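PDB 1SU1: hypothetical protein yfcE, which is of unknown function but belongs to the calcineurin-like phosphoesterase superfamily and carries a pair of zinc ions at the edge of two stacked β-sheets. Local coordinates for residues Lys27-Ser32 with Tyr182-Asn187; Ala31-Gly36 with His151-Val156; Leu59-Asn64 with Leu127-Leu132; Phe164-Gly169 with Asp188-Ile193. One frame throughout, in Å; residues are numbered along the deposited sequence.

Contact 1 (Lys27-Ser32 with Tyr182-Asn187); sequences KLMFAS and YGMLDN
Two neighbouring antiparallel strands of the mixed six-stranded sheet, 27-31 and 181-186, are laced together by the hydrogen-bonded pairs Leu28-Leu185 and Phe30-Gly183. Each pair gives two backbone bonds. Leu185 N donates to Leu28 O at 2.7 Å, and Phe30 N reaches Gly183 O almost straight at 2.8 Å. In the non-hydrogen-bonded pair between them, Met29-Met184, a CA-H group adds weak support: Met184 CA lies 3.2 Å from Leu28 O.

Leu28, Phe30 and Leu185 occupy the face turned to the second sheet of this two-sheet sandwich, the central architecture of the calcineurin-like fold. With no side chain at Gly183, the Phe30 ring settles along the opposite strand and turns its edge to that backbone. Its CE1 meets Leu185 CB at 3.8 Å, while Leu190 on the next strand also packs on it.

Met29 and Met184 share the other face, where helix 38-51 packs on Met29. Met29 runs out extended, CG anti to its own N (chi1 -179°); its CE touches Tyr182 CD2 at 3.5 Å, while SD stands obliquely 5.3 Å from the Tyr182 ring centroid, a Met-aromatic contact. Met184 instead bends at both chi2 (78°) and chi3, which brings its CE to 3.4 Å from Met29 CG, a tight fit. Farther along, the aliphatic part of Lys27 passes Asp186, with CD 4.0 Å from OD1; Lys27 NZ itself bonds to Ser51 O.

Contact 2 (Ala31-Gly36 with His151-Val156); sequences ASDIHG and HTHLPV. With ZN (zinc ion), chain F; ZN (zinc ion), chain E.
The imidazoles of His35 and His153 come from opposite directions and meet rim to rim, their planes 60° apart and neither ring over the face of the other. His153 NE2 lies in plane at the edge of the His35 ring, and Asp33 OD1 and His35 NE2 sit at the edge of His153. A zinc ion (chain F) explains this convergence. It joins the Asp-x-His motif of the loop after strand 27-31 to the Gly-His-Thr-His motif that ends at His153, two signatures of the dinuclear site in calcineurin-like proteins.

Asp33 OD1 binds this zinc at 1.9 Å, and the NE2 atoms of His35 and His153 each bind it at 2.2 Å. His35 is steadied from behind, its ND1 bonded to Asn64 O. His151 turns its ring the other way, CG anti to the backbone N (chi1 -167°), and its ND1 holds the second zinc ion (chain E) at 2.2 Å. The chain E zinc lies 3.4 Å from the chain F zinc and also takes Asp61, Asn97 and His129 as ligands.

The second carboxylate oxygen of Asp33 serves as an acceptor. Ser32 OG donates to Asp33 OD2 at 2.6 Å from above the carboxylate plane, whereas His151 N uses the syn lone pair of OD2 at 2.9 Å, in a bond bent to 136°. These two bonds limit rotation of the carboxylate that presents OD1 to the metal. A water 3.3 Å from Asp33 OD2 donates to it and accepts from His153 N at 2.8 Å.

Contact 3 (Leu59-Asn64 with Leu127-Leu132); sequences LGDVLN and LTHGHL. With ZN (zinc ion), chain E.
His129 ND1 donates to the backbone oxygen Leu59 O at 2.6 Å, a short bond with an N-H...O angle of 161° that lies in the plane of the imidazole and falls on a carbonyl lone pair. On the far side of the same ring, NE2 binds a zinc ion (chain E) at 2.2 Å. Asp61 reaches that zinc from the other segment through OD2, at 2.4 Å, with Asn97 and His151 as further ligands from this chain.

Gly60 and Asp61 form the Gly-Asp motif of the calcineurin-like family, in the loop after strand 55-58. Gly60, without a side chain, lets the backbone pass close beside the imidazole: its CA is 3.5 Å from His129 ND1, and its O stands at the ring edge, near CE1. The side chains of Asp61 and His129 cross at about a right angle, with carboxylate and ring planes 29° apart. Asp61 OD1 lies over one ring face toward the rim, 3.2 Å from His129 CE1. It does not bond to the histidine but accepts from Cys98 N, so the two carboxylate oxygens are held by different partners.

Away from the metal, Leu59 CD2 packs on Leu127 CB at 4.4 Å, and Val148 of strand 146-148 touches both leucines. Beyond the metal ligands, His131 NE2 bonds to Glu101 of a neighbouring subunit.

With its ND1 hydrogen given to Leu59 O, His129 offers the NE2 lone pair to zinc; gripped at both nitrogens, the ring has little freedom to rotate, and the Leu59 carbonyl acts as a second-shell positioner of the metal ligand.

Contact 4 (Phe164-Gly169 with Asp188-Ile193); sequences FHFNPG and DVLSVI
Phe166 reaches from strand 163-167 to Leu190, Ser191 and Val192 of strand 189-194. Its CB starts 3.9 Å from Leu190 CD1, and CG, anti to the backbone N (chi1 180°), sends the ring toward the opposing strand. One flank of the ring, CD2 and CE2, runs along Leu190 CD2, with CE2 at 3.9 Å from that methyl. On the other flank, CD1 meets Leu190 CB at 3.7 Å. That methylene stands over the ring face, 18° off the normal, in a CH-pi contact. Farther out, CE1 touches Val192 CG2 at 3.7 Å, and CZ ends 3.6 Å from Ser191 O, which lies in plane at the ring edge.

Val192 slides past the phenyl in the opposite sense and uses its second branch as well: CG1 packs on Pro168 O at 3.7 Å. There the chain bends in an Asx turn, Gly169 N donating to Asn167 OD1.

No hydrogen bond links the segments. The strands, 32° apart in direction, belong to different sheets of the sandwich, and Phe166 packs in the interface between them. Leu190 also packs on Leu185 of strand 181-186 and Val204 of strand 200-205.

In the fold
Contact 1 joins two strands within the six-stranded sheet, and contact 4, with its centre 8 Å away, packs the five-stranded sheet against the next strand, 189-194; Tyr182 and Met184 of contact 1 pair with Ile193 and Ser191 of contact 4. At the ends of the strands lie contacts 2 and 3, with centres 8 Å apart, which share a zinc ion. Their loops bond directly through Gly36 N and Val62 O. Contact 3 is nested along the chain inside the loops closed by contacts 1 and 2, while contacts 1 and 4 interleave. Segments distant in sequence thus build one sandwich whose loops converge on the metal pair.

Contact 1 (Lys27-Ser32 with Tyr182-Asn187)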
loop_
_atom_site.group_PDB
_atom_site.type_symbol
_atom_site.label_atom_id
_atom_site.label_comp_id
_atom_site.label_asym_id
_atom_site.label_seq_id
_atom_site.Cartn_x
_atom_site.Cartn_y
_atom_site.Cartn_z
ATOM N N LYS A 27 3.004 21.193 -23.842
ATOM C CA LYS A 27 2.202 20.341 -24.713
ATOM C C LYS A 27 2.216 18.889 -24.246
ATOM O O LYS A 27 3.265 18.266 -24.172
ATOM C CB LYS A 27 2.710 20.430 -26.159
ATOM C CG LYS A 27 1.793 19.764 -27.174
ATOM C CD LYS A 27 2.193 20.104 -28.609
ATOM C CE LYS A 27 1.226 19.479 -29.606
ATOM N NZ LYS A 27 1.527 19.882 -31.011
ATOM N N LEU A 28 1.045 18.340 -23.956
ATOM C CA LEU A 28 0.971 16.961 -23.500
ATOM C C LEU A 28 -0.139 16.151 -24.167
ATOM O O LEU A 28 -1.196 16.680 -24.493
ATOM C CB LEU A 28 0.742 16.925 -21.983
ATOM C CG LEU A 28 1.614 17.810 -21.088
ATOM C CD1 LEU A 28 0.968 17.902 -19.706
ATOM C CD2 LEU A 28 3.013 17.265 -21.017
ATOM N N MET A 29 0.113 14.858 -24.347
ATOM C CA MET A 29 -0.875 13.952 -24.910
ATOM C C MET A 29 -1.306 12.998 -23.791
ATOM O O MET A 29 -0.479 12.552 -23.004
ATOM C CB MET A 29 -0.284 13.148 -26.070
ATOM C CG MET A 29 -1.302 12.205 -26.716
ATOM S SD MET A 29 -0.675 11.368 -28.211
ATOM C CE MET A 29 -1.898 10.079 -28.375
ATOM N N PHE A 30 -2.596 12.688 -23.741
ATOM C CA PHE A 30 -3.158 11.792 -22.736
ATOM C C PHE A 30 -3.839 10.573 -23.346
ATOM O O PHE A 30 -4.567 10.687 -24.329
ATOM C CB PHE A 30 -4.206 12.514 -21.881
ATOM C CG PHE A 30 -3.704 13.765 -21.220
ATOM C CD1 PHE A 30 -3.613 14.957 -21.937
ATOM C CD2 PHE A 30 -3.325 13.758 -19.872
ATOM C CE1 PHE A 30 -3.153 16.128 -21.322
ATOM C CE2 PHE A 30 -2.864 14.915 -19.253
ATOM C CZ PHE A 30 -2.777 16.104 -19.975
ATOM N N ALA A 31 -3.600 9.413 -22.744
ATOM C CA ALA A 31 -4.215 8.159 -23.157
ATOM C C ALA A 31 -4.655 7.475 -21.855
ATOM O O ALA A 31 -3.899 7.459 -20.880
ATOM C CB ALA A 31 -3.202 7.291 -23.892
ATOM N N SER A 32 -5.856 6.905 -21.839
ATOM C CA SER A 32 -6.354 6.244 -20.644
ATOM C C SER A 32 -7.166 4.985 -20.938
ATOM O O SER A 32 -7.739 4.837 -22.014
ATOM C CB SER A 32 -7.210 7.221 -19.821
ATOM O OG SER A 32 -7.646 6.622 -18.606
ATOM N N TYR A 182 -8.681 10.044 -27.036
ATOM C CA TYR A 182 -7.445 10.372 -26.345
ATOM C C TYR A 182 -7.549 11.849 -25.986
ATOM O O TYR A 182 -8.565 12.478 -26.274
ATOM C CB TYR A 182 -6.202 10.098 -27.210
ATOM C CG TYR A 182 -5.999 10.984 -28.426
ATOM C CD1 TYR A 182 -6.827 10.874 -29.548
ATOM C CD2 TYR A 182 -4.925 11.876 -28.487
ATOM C CE1 TYR A 182 -6.586 11.633 -30.700
ATOM C CE2 TYR A 182 -4.676 12.637 -29.628
ATOM C CZ TYR A 182 -5.509 12.506 -30.733
ATOM O OH TYR A 182 -5.255 13.246 -31.861
ATOM N N GLY A 183 -6.520 12.409 -25.356
ATOM C CA GLY A 183 -6.595 13.811 -24.975
ATOM C C GLY A 183 -5.323 14.565 -25.265
ATOM O O GLY A 183 -4.280 13.972 -25.507
ATOM N N MET A 184 -5.408 15.886 -25.246
ATOM C CA MET A 184 -4.244 16.711 -25.527
ATOM C C MET A 184 -4.320 18.032 -24.768
ATOM O O MET A 184 -5.403 18.559 -24.524
ATOM C CB MET A 184 -4.164 17.007 -27.035
ATOM C CG MET A 184 -2.816 17.524 -27.527
ATOM S SD MET A 184 -1.582 16.211 -27.712
ATOM C CE MET A 184 -2.579 14.910 -28.426
ATOM N N LEU A 185 -3.159 18.549 -24.387
ATOM C CA LEU A 185 -3.080 19.838 -23.717
ATOM C C LEU A 185 -2.205 20.640 -24.660
ATOM O O LEU A 185 -1.083 20.233 -24.959
ATOM C CB LEU A 185 -2.389 19.717 -22.347
ATOM C CG LEU A 185 -2.249 20.916 -21.378
ATOM C CD1 LEU A 185 -0.794 21.342 -21.280
ATOM C CD2 LEU A 185 -3.131 22.077 -21.790
ATOM N N ASP A 186 -2.730 21.741 -25.178
ATOM C CA ASP A 186 -1.934 22.568 -26.058
ATOM C C ASP A 186 -1.889 23.946 -25.432
ATOM O O ASP A 186 -2.688 24.834 -25.760
ATOM C CB ASP A 186 -2.525 22.616 -27.465
ATOM C CG ASP A 186 -1.609 23.331 -28.450
ATOM O OD1 ASP A 186 -0.369 23.145 -28.358
ATOM O OD2 ASP A 186 -2.124 24.077 -29.316
ATOM N N ASN A 187 -0.962 24.081 -24.487
ATOM C CA ASN A 187 -0.745 25.313 -23.747
ATOM C C ASN A 187 -1.889 25.666 -22.792
ATOM O O ASN A 187 -1.756 25.457 -21.584
ATOM C CB ASN A 187 -0.464 26.456 -24.724
ATOM C CG ASN A 187 0.705 26.144 -25.651
ATOM O OD1 ASN A 187 1.769 25.712 -25.202
ATOM N ND2 ASN A 187 0.509 26.358 -26.948
#

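Contact 2 (Ala31-Gly36 with His151-Val156)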
loop_
_atom_site.group_PDB
_atom_site.type_symbol
_atom_site.label_atom_id
_atom_site.label_comp_id
_atom_site.label_asym_id
_atom_site.label_seq_id
_atom_site.Cartn_x
_atom_site.Cartn_y
_atom_site.Cartn_z
ATOM N N ALA A 31 -3.600 9.413 -22.744
ATOM C CA ALA A 31 -4.215 8.159 -23.157
ATOM C C ALA A 31 -4.655 7.475 -21.855
ATOM O O ALA A 31 -3.899 7.459 -20.880
ATOM C CB ALA A 31 -3.202 7.291 -23.892
ATOM N N SER A 32 -5.856 6.905 -21.839
ATOM C CA SER A 32 -6.354 6.244 -20.644
ATOM C C SER A 32 -7.166 4.985 -20.938
ATOM O O SER A 32 -7.739 4.837 -22.014
ATOM C CB SER A 32 -7.210 7.221 -19.821
ATOM O OG SER A 32 -7.646 6.622 -18.606
ATOM N N ASP A 33 -7.204 4.083 -19.958
ATOM C CA ASP A 33 -7.946 2.833 -20.041
ATOM C C ASP A 33 -7.711 2.063 -21.355
ATOM O O ASP A 33 -8.647 1.807 -22.134
ATOM C CB ASP A 33 -9.436 3.128 -19.837
ATOM C CG ASP A 33 -9.736 3.704 -18.435
ATOM O OD1 ASP A 33 -10.021 2.925 -17.487
ATOM O OD2 ASP A 33 -9.660 4.942 -18.274
ATOM N N ILE A 34 -6.449 1.705 -21.578
ATOM C CA ILE A 34 -6.006 0.950 -22.741
ATOM C C ILE A 34 -6.508 -0.488 -22.618
ATOM O O ILE A 34 -6.968 -1.086 -23.597
ATOM C CB ILE A 34 -4.467 0.966 -22.814
ATOM C CG1 ILE A 34 -3.979 2.419 -22.891
ATOM C CG2 ILE A 34 -3.979 0.151 -24.016
ATOM C CD1 ILE A 34 -2.466 2.578 -22.858
ATOM N N HIS A 35 -6.420 -1.034 -21.406
ATOM C CA HIS A 35 -6.889 -2.389 -21.125
ATOM C C HIS A 35 -6.371 -3.491 -22.054
ATOM O O HIS A 35 -7.091 -4.444 -22.358
ATOM C CB HIS A 35 -8.421 -2.421 -21.125
ATOM C CG HIS A 35 -9.046 -1.740 -19.943
ATOM N ND1 HIS A 35 -8.963 -2.244 -18.661
ATOM C CD2 HIS A 35 -9.796 -0.616 -19.856
ATOM C CE1 HIS A 35 -9.637 -1.462 -17.837
ATOM N NE2 HIS A 35 -10.153 -0.468 -18.537
ATOM N N GLY A 36 -5.131 -3.365 -22.508
ATOM C CA GLY A 36 -4.561 -4.394 -23.362
ATOM C C GLY A 36 -4.868 -4.371 -24.861
ATOM O O GLY A 36 -4.459 -5.286 -25.571
ATOM N N HIS A 151 -10.715 6.107 -15.812
ATOM C CA HIS A 151 -11.581 5.158 -15.110
ATOM C C HIS A 151 -13.059 5.006 -15.486
ATOM O O HIS A 151 -13.568 3.877 -15.527
ATOM C CB HIS A 151 -11.502 5.411 -13.591
ATOM C CG HIS A 151 -12.106 4.311 -12.772
ATOM N ND1 HIS A 151 -11.652 3.013 -12.827
ATOM C CD2 HIS A 151 -13.150 4.311 -11.910
ATOM C CE1 HIS A 151 -12.390 2.255 -12.035
ATOM N NE2 HIS A 151 -13.307 3.017 -11.467
ATOM N N THR A 152 -13.769 6.106 -15.720
ATOM C CA THR A 152 -15.194 6.004 -16.069
ATOM C C THR A 152 -15.429 5.645 -17.542
ATOM O O THR A 152 -16.506 5.158 -17.905
ATOM C CB THR A 152 -15.947 7.327 -15.831
ATOM O OG1 THR A 152 -15.390 8.350 -16.672
ATOM C CG2 THR A 152 -15.836 7.752 -14.368
ATOM N N HIS A 153 -14.426 5.892 -18.379
ATOM C CA HIS A 153 -14.540 5.646 -19.816
ATOM C C HIS A 153 -15.559 6.616 -20.422
ATOM O O HIS A 153 -16.163 6.314 -21.449
ATOM C CB HIS A 153 -14.992 4.210 -20.114
ATOM C CG HIS A 153 -14.071 3.156 -19.589
ATOM N ND1 HIS A 153 -14.173 1.832 -19.960
ATOM C CD2 HIS A 153 -13.058 3.219 -18.693
ATOM C CE1 HIS A 153 -13.264 1.126 -19.314
ATOM N NE2 HIS A 153 -12.575 1.944 -18.539
ATOM N N LEU A 154 -15.770 7.756 -19.762
ATOM C CA LEU A 154 -16.686 8.774 -20.251
ATOM C C LEU A 154 -15.905 10.076 -20.369
ATOM O O LEU A 154 -15.407 10.601 -19.379
ATOM C CB LEU A 154 -17.883 8.940 -19.305
ATOM C CG LEU A 154 -18.915 7.798 -19.287
ATOM C CD1 LEU A 154 -20.032 8.113 -18.297
ATOM C CD2 LEU A 154 -19.505 7.606 -20.682
ATOM N N PRO A 155 -15.788 10.616 -21.596
ATOM C CA PRO A 155 -15.050 11.862 -21.833
ATOM C C PRO A 155 -15.680 13.084 -21.177
ATOM O O PRO A 155 -16.901 13.231 -21.163
ATOM C CB PRO A 155 -15.050 11.966 -23.353
ATOM C CG PRO A 155 -16.431 11.474 -23.683
ATOM C CD PRO A 155 -16.551 10.231 -22.799
ATOM N N VAL A 156 -14.842 13.954 -20.629
ATOM C CA VAL A 156 -15.332 15.160 -19.992
ATOM C C VAL A 156 -14.338 16.285 -20.219
ATOM O O VAL A 156 -13.130 16.059 -20.283
ATOM C CB VAL A 156 -15.533 14.949 -18.450
ATOM C CG1 VAL A 156 -15.976 16.246 -17.793
ATOM C CG2 VAL A 156 -16.568 13.859 -18.199
HETATM ZN ZN ZN F . -10.861 1.249 -17.329
HETATM ZN ZN ZN E . -10.195 1.790 -13.997
HETATM O O HOH W 1 -11.948 7.263 -18.680
#

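Contact 3 (Leu59-Asn64 with Leu127-Leu132)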
loop_
_atom_site.group_PDB
_atom_site.type_symbol
_atom_site.label_atom_id
_atom_site.label_comp_id
_atom_site.label_asym_id
_atom_site.label_seq_id
_atom_site.Cartn_x
_atom_site.Cartn_y
_atom_site.Cartn_z
ATOM N N LEU A 59 -3.028 7.516 -18.040
ATOM C CA LEU A 59 -3.829 7.578 -16.822
ATOM C C LEU A 59 -4.281 6.258 -16.180
ATOM O O LEU A 59 -5.243 6.245 -15.400
ATOM C CB LEU A 59 -5.051 8.470 -17.057
ATOM C CG LEU A 59 -4.761 9.918 -17.482
ATOM C CD1 LEU A 59 -6.060 10.600 -17.885
ATOM C CD2 LEU A 59 -4.077 10.693 -16.340
ATOM N N GLY A 60 -3.621 5.148 -16.508
ATOM C CA GLY A 60 -3.981 3.886 -15.868
ATOM C C GLY A 60 -4.849 2.837 -16.555
ATOM O O GLY A 60 -5.696 3.156 -17.401
ATOM N N ASP A 61 -4.650 1.586 -16.130
ATOM C CA ASP A 61 -5.338 0.399 -16.644
ATOM C C ASP A 61 -4.786 0.129 -18.041
ATOM O O ASP A 61 -5.462 0.303 -19.070
ATOM C CB ASP A 61 -6.856 0.615 -16.619
ATOM C CG ASP A 61 -7.415 0.604 -15.195
ATOM O OD1 ASP A 61 -6.623 0.859 -14.262
ATOM O OD2 ASP A 61 -8.625 0.364 -15.005
ATOM N N VAL A 62 -3.521 -0.283 -18.016
ATOM C CA VAL A 62 -2.703 -0.547 -19.177
ATOM C C VAL A 62 -2.869 -1.895 -19.896
ATOM O O VAL A 62 -3.244 -1.918 -21.068
ATOM C CB VAL A 62 -1.226 -0.350 -18.775
ATOM C CG1 VAL A 62 -0.327 -0.363 -19.994
ATOM C CG2 VAL A 62 -1.077 0.967 -18.007
ATOM N N LEU A 63 -2.602 -3.003 -19.205
ATOM C CA LEU A 63 -2.670 -4.325 -19.830
ATOM C C LEU A 63 -3.858 -5.232 -19.539
ATOM O O LEU A 63 -4.309 -5.976 -20.419
ATOM C CB LEU A 63 -1.396 -5.096 -19.504
ATOM C CG LEU A 63 -0.096 -4.333 -19.754
ATOM C CD1 LEU A 63 1.081 -5.154 -19.260
ATOM C CD2 LEU A 63 0.042 -4.029 -21.249
ATOM N N ASN A 64 -4.362 -5.194 -18.311
ATOM C CA ASN A 64 -5.482 -6.051 -17.926
ATOM C C ASN A 64 -6.824 -5.524 -18.444
ATOM O O ASN A 64 -7.122 -4.329 -18.342
ATOM C CB ASN A 64 -5.469 -6.206 -16.393
ATOM C CG ASN A 64 -6.716 -6.857 -15.839
ATOM O OD1 ASN A 64 -7.230 -7.841 -16.374
ATOM N ND2 ASN A 64 -7.198 -6.316 -14.731
ATOM N N LEU A 127 -3.122 14.765 -11.843
ATOM C CA LEU A 127 -3.278 13.513 -12.597
ATOM C C LEU A 127 -3.494 12.267 -11.722
ATOM O O LEU A 127 -2.627 11.908 -10.920
ATOM C CB LEU A 127 -2.037 13.272 -13.486
ATOM C CG LEU A 127 -1.379 14.474 -14.179
ATOM C CD1 LEU A 127 -0.094 14.016 -14.852
ATOM C CD2 LEU A 127 -2.334 15.091 -15.207
ATOM N N THR A 128 -4.621 11.583 -11.919
ATOM C CA THR A 128 -4.934 10.371 -11.157
ATOM C C THR A 128 -5.849 9.473 -12.013
ATOM O O THR A 128 -6.486 9.964 -12.939
ATOM C CB THR A 128 -5.640 10.736 -9.811
ATOM O OG1 THR A 128 -5.622 9.604 -8.933
ATOM C CG2 THR A 128 -7.083 11.152 -10.058
ATOM N N HIS A 129 -5.923 8.177 -11.703
ATOM C CA HIS A 129 -6.753 7.266 -12.484
ATOM C C HIS A 129 -8.252 7.476 -12.329
ATOM O O HIS A 129 -9.001 7.437 -13.319
ATOM C CB HIS A 129 -6.445 5.803 -12.164
ATOM C CG HIS A 129 -7.253 4.833 -12.976
ATOM N ND1 HIS A 129 -7.053 4.643 -14.331
ATOM C CD2 HIS A 129 -8.288 4.023 -12.638
ATOM C CE1 HIS A 129 -7.924 3.762 -14.788
ATOM N NE2 HIS A 129 -8.685 3.369 -13.780
ATOM N N GLY A 130 -8.707 7.651 -11.092
ATOM C CA GLY A 130 -10.126 7.865 -10.885
ATOM C C GLY A 130 -10.786 6.997 -9.838
ATOM O O GLY A 130 -11.927 7.265 -9.449
ATOM N N HIS A 131 -10.099 5.962 -9.367
ATOM C CA HIS A 131 -10.702 5.102 -8.348
ATOM C C HIS A 131 -10.354 5.531 -6.913
ATOM O O HIS A 131 -11.030 5.132 -5.973
ATOM C CB HIS A 131 -10.306 3.635 -8.579
ATOM C CG HIS A 131 -8.834 3.379 -8.502
ATOM N ND1 HIS A 131 -7.914 4.095 -9.240
ATOM C CD2 HIS A 131 -8.123 2.458 -7.808
ATOM C CE1 HIS A 131 -6.701 3.621 -9.006
ATOM N NE2 HIS A 131 -6.801 2.626 -8.141
ATOM N N LEU A 132 -9.300 6.331 -6.758
ATOM C CA LEU A 132 -8.873 6.829 -5.448
ATOM C C LEU A 132 -9.459 8.233 -5.280
ATOM O O LEU A 132 -10.193 8.505 -4.336
ATOM C CB LEU A 132 -7.342 6.878 -5.375
ATOM C CG LEU A 132 -6.599 5.596 -5.785
ATOM C CD1 LEU A 132 -5.097 5.822 -5.747
ATOM C CD2 LEU A 132 -6.991 4.447 -4.873
HETATM ZN ZN ZN E . -10.195 1.790 -13.997
#

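Contact 4 (Phe164-Gly169 with Asp188-Ile193)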
loop_
_atom_site.group_PDB
_atom_site.type_symbol
_atom_site.label_atom_id
_atom_site.label_comp_id
_atom_site.label_asym_id
_atom_site.label_seq_id
_atom_site.Cartn_x
_atom_site.Cartn_y
_atom_site.Cartn_z
ATOM N N PHE A 164 -11.655 22.680 -12.938
ATOM C CA PHE A 164 -11.914 22.082 -14.238
ATOM C C PHE A 164 -11.776 20.564 -14.159
ATOM O O PHE A 164 -10.868 20.055 -13.503
ATOM C CB PHE A 164 -10.907 22.605 -15.269
ATOM C CG PHE A 164 -11.029 24.070 -15.563
ATOM C CD1 PHE A 164 -12.099 24.559 -16.312
ATOM C CD2 PHE A 164 -10.064 24.965 -15.103
ATOM C CE1 PHE A 164 -12.206 25.926 -16.602
ATOM C CE2 PHE A 164 -10.159 26.329 -15.381
ATOM C CZ PHE A 164 -11.236 26.815 -16.136
ATOM N N HIS A 165 -12.680 19.846 -14.816
ATOM C CA HIS A 165 -12.612 18.386 -14.869
ATOM C C HIS A 165 -12.234 18.009 -16.307
ATOM O O HIS A 165 -12.776 18.580 -17.269
ATOM C CB HIS A 165 -13.961 17.737 -14.536
ATOM C CG HIS A 165 -14.356 17.842 -13.097
ATOM N ND1 HIS A 165 -15.313 17.024 -12.533
ATOM C CD2 HIS A 165 -13.959 18.685 -12.115
ATOM C CE1 HIS A 165 -15.490 17.360 -11.270
ATOM N NE2 HIS A 165 -14.680 18.366 -10.991
ATOM N N PHE A 166 -11.317 17.056 -16.454
ATOM C CA PHE A 166 -10.900 16.605 -17.774
ATOM C C PHE A 166 -10.664 15.091 -17.769
ATOM O O PHE A 166 -9.864 14.589 -16.972
ATOM C CB PHE A 166 -9.628 17.331 -18.228
ATOM C CG PHE A 166 -9.142 16.896 -19.591
ATOM C CD1 PHE A 166 -9.895 17.161 -20.740
ATOM C CD2 PHE A 166 -7.944 16.199 -19.724
ATOM C CE1 PHE A 166 -9.456 16.734 -22.000
ATOM C CE2 PHE A 166 -7.499 15.769 -20.978
ATOM C CZ PHE A 166 -8.258 16.039 -22.118
ATOM N N ASN A 167 -11.367 14.383 -18.659
ATOM C CA ASN A 167 -11.271 12.930 -18.807
ATOM C C ASN A 167 -11.212 12.605 -20.307
ATOM O O ASN A 167 -12.177 12.845 -21.021
ATOM C CB ASN A 167 -12.495 12.265 -18.168
ATOM C CG ASN A 167 -12.403 10.743 -18.153
ATOM O OD1 ASN A 167 -11.701 10.131 -18.972
ATOM N ND2 ASN A 167 -13.141 10.118 -17.216
ATOM N N PRO A 168 -10.086 12.028 -20.789
ATOM C CA PRO A 168 -9.810 11.629 -22.191
ATOM C C PRO A 168 -10.700 10.514 -22.681
ATOM O O PRO A 168 -10.752 10.237 -23.873
ATOM C CB PRO A 168 -8.362 11.130 -22.168
ATOM C CG PRO A 168 -7.760 11.858 -21.060
ATOM C CD PRO A 168 -8.847 11.992 -19.991
ATOM N N GLY A 169 -11.401 9.878 -21.752
ATOM C CA GLY A 169 -12.253 8.764 -22.105
ATOM C C GLY A 169 -11.324 7.584 -22.308
ATOM O O GLY A 169 -10.118 7.699 -22.044
ATOM N N ASP A 188 -3.007 26.177 -23.308
ATOM C CA ASP A 188 -4.126 26.540 -22.439
ATOM C C ASP A 188 -5.479 25.902 -22.746
ATOM O O ASP A 188 -6.500 26.335 -22.211
ATOM C CB ASP A 188 -4.298 28.057 -22.398
ATOM C CG ASP A 188 -4.568 28.653 -23.775
ATOM O OD1 ASP A 188 -5.286 28.008 -24.577
ATOM O OD2 ASP A 188 -4.072 29.771 -24.054
ATOM N N VAL A 189 -5.501 24.879 -23.596
ATOM C CA VAL A 189 -6.762 24.210 -23.909
ATOM C C VAL A 189 -6.615 22.704 -23.782
ATOM O O VAL A 189 -5.598 22.140 -24.176
ATOM C CB VAL A 189 -7.264 24.549 -25.352
ATOM C CG1 VAL A 189 -8.561 23.790 -25.639
ATOM C CG2 VAL A 189 -7.498 26.056 -25.495
ATOM N N LEU A 190 -7.626 22.064 -23.201
ATOM C CA LEU A 190 -7.624 20.617 -23.039
ATOM C C LEU A 190 -8.701 20.050 -23.962
ATOM O O LEU A 190 -9.865 20.443 -23.870
ATOM C CB LEU A 190 -7.937 20.237 -21.589
ATOM C CG LEU A 190 -6.799 20.385 -20.571
ATOM C CD1 LEU A 190 -7.370 20.382 -19.160
ATOM C CD2 LEU A 190 -5.799 19.252 -20.763
ATOM N N SER A 191 -8.324 19.106 -24.819
ATOM C CA SER A 191 -9.278 18.532 -25.774
ATOM C C SER A 191 -9.388 17.013 -25.779
ATOM O O SER A 191 -8.383 16.306 -25.696
ATOM C CB SER A 191 -8.913 18.967 -27.207
ATOM O OG SER A 191 -8.843 20.378 -27.338
ATOM N N VAL A 192 -10.618 16.523 -25.899
ATOM C CA VAL A 192 -10.875 15.091 -26.015
ATOM C C VAL A 192 -11.024 14.895 -27.537
ATOM O O VAL A 192 -11.858 15.543 -28.170
ATOM C CB VAL A 192 -12.187 14.683 -25.327
ATOM C CG1 VAL A 192 -12.378 13.176 -25.433
ATOM C CG2 VAL A 192 -12.163 15.105 -23.858
ATOM N N ILE A 193 -10.220 14.006 -28.111
ATOM C CA ILE A 193 -10.203 13.767 -29.553
ATOM C C ILE A 193 -10.473 12.324 -29.960
ATOM O O ILE A 193 -9.883 11.397 -29.404
ATOM C CB ILE A 193 -8.830 14.149 -30.119
ATOM C CG1 ILE A 193 -8.455 15.557 -29.635
ATOM C CG2 ILE A 193 -8.834 14.046 -31.642
ATOM C CD1 ILE A 193 -6.995 15.926 -29.873
#